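Local coordinates for GDSL-like protein (Collinsella aerofaciens ATCC 25986, PDB 7BXD) that probably hydrolyses acyl ester bonds, as an acyl-hydrolase of the GDSL-like lipase family in the SGNH hydrolase clan, at residues A[74-79]-A[112-117]; A[86-91]-A[128-133]; A[92-95]-A[100-103]. All blocks are in the same frame, centred on the assembly; numbering follows the deposited sequence.

Contact 1 (A[74-79]-A[112-117])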
loop_
_atom_site.group_PDB
_atom_site.type_symbol
_atom_site.label_atom_id
_atom_site.label_comp_id
_atom_site.label_asym_id
_atom_site.label_seq_id
_atom_site.Cartn_x
_atom_site.Cartn_y
_atom_site.Cartn_z
ATOM N N GLY A 74 -11.183 -0.408 -0.129
ATOM C CA GLY A 74 -11.661 0.195 -1.362
ATOM C C GLY A 74 -10.902 1.422 -1.811
ATOM O O GLY A 74 -11.162 1.914 -2.916
ATOM N N SER A 75 -9.948 1.925 -1.024
ATOM C CA SER A 75 -9.339 3.219 -1.313
ATOM C C SER A 75 -8.314 3.131 -2.453
ATOM O O SER A 75 -7.416 2.275 -2.445
ATOM C CB SER A 75 -8.672 3.737 -0.030
ATOM O OG SER A 75 -8.081 5.022 -0.233
ATOM N N ARG A 76 -8.453 4.046 -3.412
ATOM C CA ARG A 76 -7.467 4.277 -4.466
ATOM C C ARG A 76 -6.516 5.357 -3.989
ATOM O O ARG A 76 -6.913 6.264 -3.257
ATOM C CB ARG A 76 -8.142 4.801 -5.755
ATOM C CG ARG A 76 -9.088 3.828 -6.478
ATOM C CD ARG A 76 -10.378 3.650 -5.713
ATOM N NE ARG A 76 -11.458 3.005 -6.470
ATOM C CZ ARG A 76 -12.380 3.673 -7.172
ATOM N NH1 ARG A 76 -12.308 4.994 -7.308
ATOM N NH2 ARG A 76 -13.398 3.027 -7.755
ATOM N N ILE A 77 -5.264 5.309 -4.455
ATOM C CA ILE A 77 -4.379 6.445 -4.203
ATOM C C ILE A 77 -4.974 7.718 -4.794
ATOM O O ILE A 77 -5.033 8.767 -4.127
ATOM C CB ILE A 77 -2.957 6.154 -4.710
ATOM C CG1 ILE A 77 -2.309 5.091 -3.795
ATOM C CG2 ILE A 77 -2.088 7.434 -4.722
ATOM C CD1 ILE A 77 -0.886 4.698 -4.172
ATOM N N ALA A 78 -5.450 7.641 -6.050
ATOM C CA ALA A 78 -5.916 8.819 -6.774
ATOM C C ALA A 78 -7.394 9.113 -6.551
ATOM O O ALA A 78 -8.216 8.212 -6.294
ATOM C CB ALA A 78 -5.709 8.645 -8.268
ATOM N N ILE A 79 -7.736 10.403 -6.707
ATOM C CA ILE A 79 -9.132 10.824 -6.689
ATOM C C ILE A 79 -9.838 10.299 -7.925
ATOM O O ILE A 79 -9.292 10.344 -9.031
ATOM C CB ILE A 79 -9.241 12.364 -6.689
ATOM C CG1 ILE A 79 -8.441 12.970 -5.543
ATOM C CG2 ILE A 79 -10.710 12.773 -6.633
ATOM C CD1 ILE A 79 -8.509 14.504 -5.512
ATOM N N ARG A 112 -9.479 -0.379 -10.734
ATOM C CA ARG A 112 -10.610 0.507 -10.985
ATOM C C ARG A 112 -10.268 1.638 -11.950
ATOM O O ARG A 112 -10.947 2.660 -11.969
ATOM C CB ARG A 112 -11.213 1.009 -9.663
ATOM C CG ARG A 112 -11.622 -0.109 -8.716
ATOM C CD ARG A 112 -12.557 -1.084 -9.398
ATOM N NE ARG A 112 -13.228 -1.944 -8.433
ATOM C CZ ARG A 112 -13.678 -3.160 -8.713
ATOM N NH1 ARG A 112 -13.514 -3.658 -9.930
ATOM N NH2 ARG A 112 -14.275 -3.881 -7.774
ATOM N N ASN A 113 -9.249 1.456 -12.795
ATOM C CA ASN A 113 -9.097 2.261 -14.006
ATOM C C ASN A 113 -8.835 3.738 -13.710
ATOM O O ASN A 113 -9.422 4.631 -14.312
ATOM C CB ASN A 113 -10.294 2.023 -14.924
ATOM C CG ASN A 113 -10.394 0.579 -15.249
ATOM O OD1 ASN A 113 -9.471 0.025 -15.837
ATOM N ND2 ASN A 113 -11.462 -0.081 -14.809
ATOM N N VAL A 114 -7.931 3.993 -12.780
ATOM C CA VAL A 114 -7.411 5.358 -12.610
ATOM C C VAL A 114 -6.486 5.676 -13.782
ATOM O O VAL A 114 -5.549 4.899 -14.057
ATOM C CB VAL A 114 -6.659 5.455 -11.274
ATOM C CG1 VAL A 114 -5.766 6.689 -11.226
ATOM C CG2 VAL A 114 -7.666 5.445 -10.141
ATOM N N PRO A 115 -6.703 6.773 -14.502
ATOM C CA PRO A 115 -5.780 7.128 -15.589
ATOM C C PRO A 115 -4.351 7.270 -15.077
ATOM O O PRO A 115 -4.107 7.837 -14.010
ATOM C CB PRO A 115 -6.334 8.464 -16.101
ATOM C CG PRO A 115 -7.795 8.480 -15.681
ATOM C CD PRO A 115 -7.763 7.783 -14.329
ATOM N N LEU A 116 -3.388 6.794 -15.861
ATOM C CA LEU A 116 -2.015 6.781 -15.372
ATOM C C LEU A 116 -1.410 8.185 -15.335
ATOM O O LEU A 116 -0.756 8.557 -14.364
ATOM C CB LEU A 116 -1.194 5.828 -16.242
ATOM C CG LEU A 116 0.147 5.399 -15.684
ATOM C CD1 LEU A 116 -0.040 4.439 -14.485
ATOM C CD2 LEU A 116 1.005 4.717 -16.758
ATOM N N GLY A 117 -1.598 8.963 -16.420
ATOM C CA GLY A 117 -0.862 10.195 -16.657
ATOM C C GLY A 117 0.586 9.919 -17.029
ATOM O O GLY A 117 0.956 8.796 -17.407
#

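Contact 2 (A[86-91]-A[128-133])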
loop_
_atom_site.group_PDB
_atom_site.type_symbol
_atom_site.label_atom_id
_atom_site.label_comp_id
_atom_site.label_asym_id
_atom_site.label_seq_id
_atom_site.Cartn_x
_atom_site.Cartn_y
_atom_site.Cartn_z
ATOM N N SER A 86 -10.157 8.495 -1.394
ATOM C CA SER A 86 -8.818 8.235 -1.927
ATOM C C SER A 86 -7.744 8.573 -0.890
ATOM O O SER A 86 -7.990 9.289 0.102
ATOM C CB SER A 86 -8.544 9.081 -3.161
ATOM O OG SER A 86 -8.494 10.472 -2.863
ATOM N N PHE A 87 -6.527 8.051 -1.122
ATOM C CA PHE A 87 -5.434 8.440 -0.232
ATOM C C PHE A 87 -5.273 9.959 -0.255
ATOM O O PHE A 87 -5.024 10.586 0.774
ATOM C CB PHE A 87 -4.102 7.786 -0.620
ATOM C CG PHE A 87 -3.973 6.293 -0.381
ATOM C CD1 PHE A 87 -4.947 5.352 -0.787
ATOM C CD2 PHE A 87 -2.802 5.803 0.208
ATOM C CE1 PHE A 87 -4.722 3.963 -0.620
ATOM C CE2 PHE A 87 -2.592 4.426 0.368
ATOM C CZ PHE A 87 -3.527 3.524 -0.051
ATOM N N VAL A 88 -5.361 10.566 -1.443
ATOM C CA VAL A 88 -5.233 12.018 -1.545
ATOM C C VAL A 88 -6.264 12.699 -0.647
ATOM O O VAL A 88 -5.939 13.644 0.075
ATOM C CB VAL A 88 -5.380 12.457 -3.015
ATOM C CG1 VAL A 88 -5.584 13.977 -3.129
ATOM C CG2 VAL A 88 -4.165 11.996 -3.836
ATOM N N GLU A 89 -7.529 12.240 -0.702
ATOM C CA GLU A 89 -8.592 12.863 0.076
ATOM C C GLU A 89 -8.456 12.594 1.571
ATOM O O GLU A 89 -8.864 13.431 2.395
ATOM C CB GLU A 89 -9.948 12.413 -0.445
ATOM C CG GLU A 89 -10.333 13.046 -1.775
ATOM C CD GLU A 89 -11.359 12.243 -2.562
ATOM O OE1 GLU A 89 -11.128 11.038 -2.826
ATOM O OE2 GLU A 89 -12.400 12.836 -2.976
ATOM N N ARG A 90 -7.926 11.414 1.947
ATOM C CA ARG A 90 -7.833 11.022 3.352
ATOM C C ARG A 90 -6.625 11.621 4.062
ATOM O O ARG A 90 -6.586 11.608 5.301
ATOM C CB ARG A 90 -7.757 9.492 3.489
ATOM C CG ARG A 90 -9.091 8.794 3.164
ATOM C CD ARG A 90 -9.049 7.362 3.702
ATOM N NE ARG A 90 -8.163 6.597 2.844
ATOM C CZ ARG A 90 -7.172 5.753 3.203
ATOM N NH1 ARG A 90 -6.813 5.514 4.469
ATOM N NH2 ARG A 90 -6.542 5.133 2.231
ATOM N N LEU A 91 -5.602 12.083 3.323
ATOM C CA LEU A 91 -4.314 12.365 3.964
ATOM C C LEU A 91 -4.442 13.389 5.104
ATOM O O LEU A 91 -3.835 13.230 6.175
ATOM C CB LEU A 91 -3.305 12.824 2.911
ATOM C CG LEU A 91 -1.959 13.304 3.445
ATOM C CD1 LEU A 91 -1.244 12.221 4.221
ATOM C CD2 LEU A 91 -1.117 13.776 2.266
ATOM N N TYR A 128 0.162 9.147 -11.578
ATOM C CA TYR A 128 1.419 9.886 -11.370
ATOM C C TYR A 128 1.187 11.111 -10.505
ATOM O O TYR A 128 2.009 11.433 -9.631
ATOM C CB TYR A 128 2.064 10.315 -12.698
ATOM C CG TYR A 128 2.935 9.282 -13.386
ATOM C CD1 TYR A 128 4.271 9.114 -13.012
ATOM C CD2 TYR A 128 2.457 8.529 -14.462
ATOM C CE1 TYR A 128 5.107 8.239 -13.675
ATOM C CE2 TYR A 128 3.285 7.631 -15.121
ATOM C CZ TYR A 128 4.604 7.483 -14.722
ATOM O OH TYR A 128 5.403 6.558 -15.375
ATOM N N GLY A 129 0.120 11.863 -10.784
ATOM C CA GLY A 129 -0.124 13.091 -10.055
ATOM C C GLY A 129 -0.539 12.853 -8.623
ATOM O O GLY A 129 -0.200 13.649 -7.737
ATOM N N ALA A 130 -1.272 11.763 -8.358
ATOM C CA ALA A 130 -1.668 11.454 -6.996
ATOM C C ALA A 130 -0.475 11.038 -6.142
ATOM O O ALA A 130 -0.377 11.431 -4.963
ATOM C CB ALA A 130 -2.741 10.370 -7.011
ATOM N N VAL A 131 0.412 10.191 -6.684
ATOM C CA VAL A 131 1.602 9.810 -5.929
ATOM C C VAL A 131 2.439 11.051 -5.636
ATOM O O VAL A 131 2.954 11.240 -4.526
ATOM C CB VAL A 131 2.407 8.707 -6.641
ATOM C CG1 VAL A 131 3.697 8.372 -5.853
ATOM C CG2 VAL A 131 1.563 7.438 -6.803
ATOM N N ASP A 132 2.595 11.926 -6.642
ATOM C CA ASP A 132 3.319 13.179 -6.457
ATOM C C ASP A 132 2.690 14.010 -5.341
ATOM O O ASP A 132 3.393 14.536 -4.467
ATOM C CB ASP A 132 3.339 13.909 -7.806
ATOM C CG ASP A 132 4.138 15.190 -7.777
ATOM O OD1 ASP A 132 5.371 15.103 -7.966
ATOM O OD2 ASP A 132 3.529 16.262 -7.571
ATOM N N TYR A 133 1.363 14.151 -5.368
ATOM C CA TYR A 133 0.675 14.889 -4.299
ATOM C C TYR A 133 0.978 14.300 -2.934
ATOM O O TYR A 133 1.222 15.041 -1.972
ATOM C CB TYR A 133 -0.839 14.895 -4.543
ATOM C CG TYR A 133 -1.589 15.637 -3.475
ATOM C CD1 TYR A 133 -2.042 14.969 -2.324
ATOM C CD2 TYR A 133 -1.866 17.011 -3.619
ATOM C CE1 TYR A 133 -2.718 15.644 -1.341
ATOM C CE2 TYR A 133 -2.549 17.697 -2.636
ATOM C CZ TYR A 133 -2.966 17.010 -1.498
ATOM O OH TYR A 133 -3.652 17.712 -0.503
#

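Contact 3 (A[92-95]-A[100-103])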
loop_
_atom_site.group_PDB
_atom_site.type_symbol
_atom_site.label_atom_id
_atom_site.label_comp_id
_atom_site.label_asym_id
_atom_site.label_seq_id
_atom_site.Cartn_x
_atom_site.Cartn_y
_atom_site.Cartn_z
ATOM N N ASP A 92 -5.186 14.479 4.882
ATOM C CA ASP A 92 -5.176 15.533 5.883
ATOM C C ASP A 92 -5.769 15.076 7.204
ATOM O O ASP A 92 -5.490 15.696 8.250
ATOM C CB ASP A 92 -5.961 16.764 5.409
ATOM C CG ASP A 92 -5.629 18.035 6.202
ATOM O OD1 ASP A 92 -4.448 18.461 6.180
ATOM O OD2 ASP A 92 -6.545 18.627 6.813
ATOM N N GLY A 93 -6.579 14.007 7.188
ATOM C CA GLY A 93 -7.218 13.479 8.378
ATOM C C GLY A 93 -6.461 12.402 9.122
ATOM O O GLY A 93 -6.980 11.894 10.129
ATOM N N ILE A 94 -5.264 11.995 8.661
ATOM C CA ILE A 94 -4.473 10.988 9.382
ATOM C C ILE A 94 -3.467 11.698 10.278
ATOM O O ILE A 94 -3.206 12.895 10.163
ATOM C CB ILE A 94 -3.799 9.958 8.449
ATOM C CG1 ILE A 94 -2.535 10.523 7.778
ATOM C CG2 ILE A 94 -4.803 9.416 7.412
ATOM C CD1 ILE A 94 -1.810 9.505 6.873
ATOM N N ASP A 95 -2.908 10.957 11.232
ATOM C CA ASP A 95 -1.940 11.518 12.171
ATOM C C ASP A 95 -0.795 12.197 11.419
ATOM O O ASP A 95 -0.205 11.599 10.502
ATOM C CB ASP A 95 -1.386 10.361 13.014
ATOM C CG ASP A 95 -0.376 10.801 14.045
ATOM O OD1 ASP A 95 -0.332 12.001 14.425
ATOM O OD2 ASP A 95 0.383 9.906 14.513
ATOM N N VAL A 100 7.553 7.825 11.240
ATOM C CA VAL A 100 7.708 7.152 9.953
ATOM C C VAL A 100 6.320 7.022 9.347
ATOM O O VAL A 100 5.362 6.652 10.050
ATOM C CB VAL A 100 8.326 5.749 10.152
ATOM C CG1 VAL A 100 8.513 5.006 8.820
ATOM C CG2 VAL A 100 9.653 5.813 10.924
ATOM N N TYR A 101 6.216 7.304 8.047
ATOM C CA TYR A 101 5.012 7.055 7.263
ATOM C C TYR A 101 5.303 5.935 6.287
ATOM O O TYR A 101 6.300 5.992 5.549
ATOM C CB TYR A 101 4.569 8.306 6.483
ATOM C CG TYR A 101 3.974 9.281 7.464
ATOM C CD1 TYR A 101 4.791 10.078 8.241
ATOM C CD2 TYR A 101 2.589 9.303 7.724
ATOM C CE1 TYR A 101 4.266 10.898 9.246
ATOM C CE2 TYR A 101 2.047 10.098 8.730
ATOM C CZ TYR A 101 2.893 10.882 9.494
ATOM O OH TYR A 101 2.415 11.647 10.524
ATOM N N VAL A 102 4.431 4.926 6.277
ATOM C CA VAL A 102 4.518 3.790 5.350
ATOM C C VAL A 102 3.274 3.847 4.479
ATOM O O VAL A 102 2.153 3.690 4.987
ATOM C CB VAL A 102 4.602 2.452 6.107
ATOM C CG1 VAL A 102 4.615 1.294 5.123
ATOM C CG2 VAL A 102 5.851 2.412 7.001
ATOM N N VAL A 103 3.448 4.114 3.171
ATOM C CA VAL A 103 2.318 4.278 2.248
ATOM C C VAL A 103 2.285 3.054 1.348
ATOM O O VAL A 103 3.259 2.786 0.630
ATOM C CB VAL A 103 2.440 5.572 1.422
ATOM C CG1 VAL A 103 1.227 5.706 0.510
ATOM C CG2 VAL A 103 2.601 6.800 2.339
#

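Contact 1 (A[74-79]-A[112-117])
Arg112 meets the guanidinium of Arg76 through its aliphatic part. Its CB lies 3.5 Å from Arg76 NH2, and its CG is 3.7 Å from the same NH2. The two side chains cross at about a right angle, with their guanidinium planes 72° apart. Arg76 gets there by a bend in its chain at chi2 (73°). The polar ends have other partners: Arg76 NH1 forms a salt bridge with Asp82, and Arg112 NH2 donates to the carbonyl oxygen of Lys161. The Asp82 carboxylate probably eases the like charges, whose nearest nitrogens, Arg76 NH2 and Arg112 NE, are 5.0 Å apart.

The contact joins two loops of the three-layer SGNH hydrolase fold. One follows strand 66-71 of the parallel sheet; the other follows helix 107-111. Asp109 of that helix also binds the first loop, accepting from the backbone N of Ile77 and of Ala78.

Two residues on, Val114 gives the apolar half. Its CG1, anti to the backbone N (chi1 163°), packs 3.5 Å from Ala78 CB. Its other methyl, CG2, faces the Arg76 chain, 4.2 Å from Arg76 CG. The carbonyl oxygen of Val114 takes a hydrogen bond from the hydroxyl of Tyr179.

Contact 2 (A[86-91]-A[128-133])
Val88 sends its two methyls to different partners on helix 127-141. CG1 stands anti to the backbone N (chi1 167°), beside the carbonyl carbon. This rotamer puts CG1 over one face of the Tyr133 ring, 4.1 Å from the centroid and 27° off the ring normal. It is a CH-pi contact, displaced toward the CD1-CE1 side. Val88 CG2, beside the backbone N, packs 3.8 Å from Ala130 CB. Val88 CG2 also comes within 4.0 Å of Tyr133 CD1, so the valine fills the angle between the alanine methyl and the ring.

Tyr133 reaches across with CG anti to its own backbone N (chi1 180°). The ring thus extends from its helix toward helix 87-90. Leu91 adds a looser contact, its CD2 4.4 Å from Tyr133 CE1 in an oblique approach. Leu91 also packs on Thr137, Ile138 and Arg141, further along the same long helix. Cutting Val88 back to an alanine would probably leave the Tyr133 face without its methyl cover and open a gap beside Ala130.

The short helix is capped by Ser86 at the N-cap. Ser86 OG accepts from Glu89 N at 3.0 Å, and Ser86 N donates back to Glu89 OE1 at 3.1 Å, a capping box. Ser86 OG also donates to Glu89 OE1, at 2.7 Å. Ser86 N and OG reach this oxygen from opposite faces of the carboxylate plane, which should limit its rotation.

No hydrogen bond joins the two segments. Their attachment is therefore apolar and depends on shape, while the polar bonds of the capping box stay within 86-91 and fix its first turn.

Contact 3 (A[92-95]-A[100-103])
Tyr101 OH is gripped from more than one direction. It donates to Asp95 O at 2.6 Å, the one hydrogen bond between the segments, and accepts from the backbone N of Ala98. Ser142 OG adds a weak bond. The hydroxyl thus links the loop before strand 100-104 to the strand itself.

Asp95 O lies at the edge of the tyrosine ring, in its plane. At the carbonyl the donor is less ideally placed: the C=O...OH angle is 117°, and the hydroxyl sits above the carbonyl plane, 41° out of it. The bond is short all the same. Asp95 O is also 3.2 Å from Tyr101 CE2, so it fits close against that corner of the ring. Tyr101 CG lies anti to the carbonyl carbon and beside the backbone N (chi1 -74°), which lets the ring turn back toward the loop.

Ile94 meets the same ring edge with its terminal methyl, CD1 being 4.3 Å from Tyr101 CE2. One side of the ring rim therefore has both an apolar and a polar neighbour.

The Asp95 carboxylate turns elsewhere: OD1 accepts from the backbone N of Ala97. Arg141, from the end of helix 127-141, gives a hydrogen bond to Ile94 O and a weak one to Asp95 O.

The site lies where the chain enters strand 100-104, the middle strand of the parallel sheet. Ile94 packs on strands 30-35 and 66-71, while Tyr101 touches Cys32 of strand 30-35 and Leu147 of strand 146-150.

Overall arrangement
From the N terminus, the chain leaves strand 66-71 and enters 74-79, the first half of contact 1. Next come 86-91 of contact 2, then 92-95 and 100-103, where contact 3 closes a short loop leading into strand 100-104. Beyond helix 107-111, segment 112-117 closes contact 1 and 128-133 closes contact 2. Contacts 1 and 2 therefore cross, and contact 3 is nested inside both loops. Contacts 1 and 2 touch through Arg76 O and Phe87 N; contacts 2 and 3 meet where Phe87 packs on Val103. Contact 1 ties two loops, contact 2 ties helix 87-90 to helix 127-141, and contact 3 reaches the middle strand of the sheet.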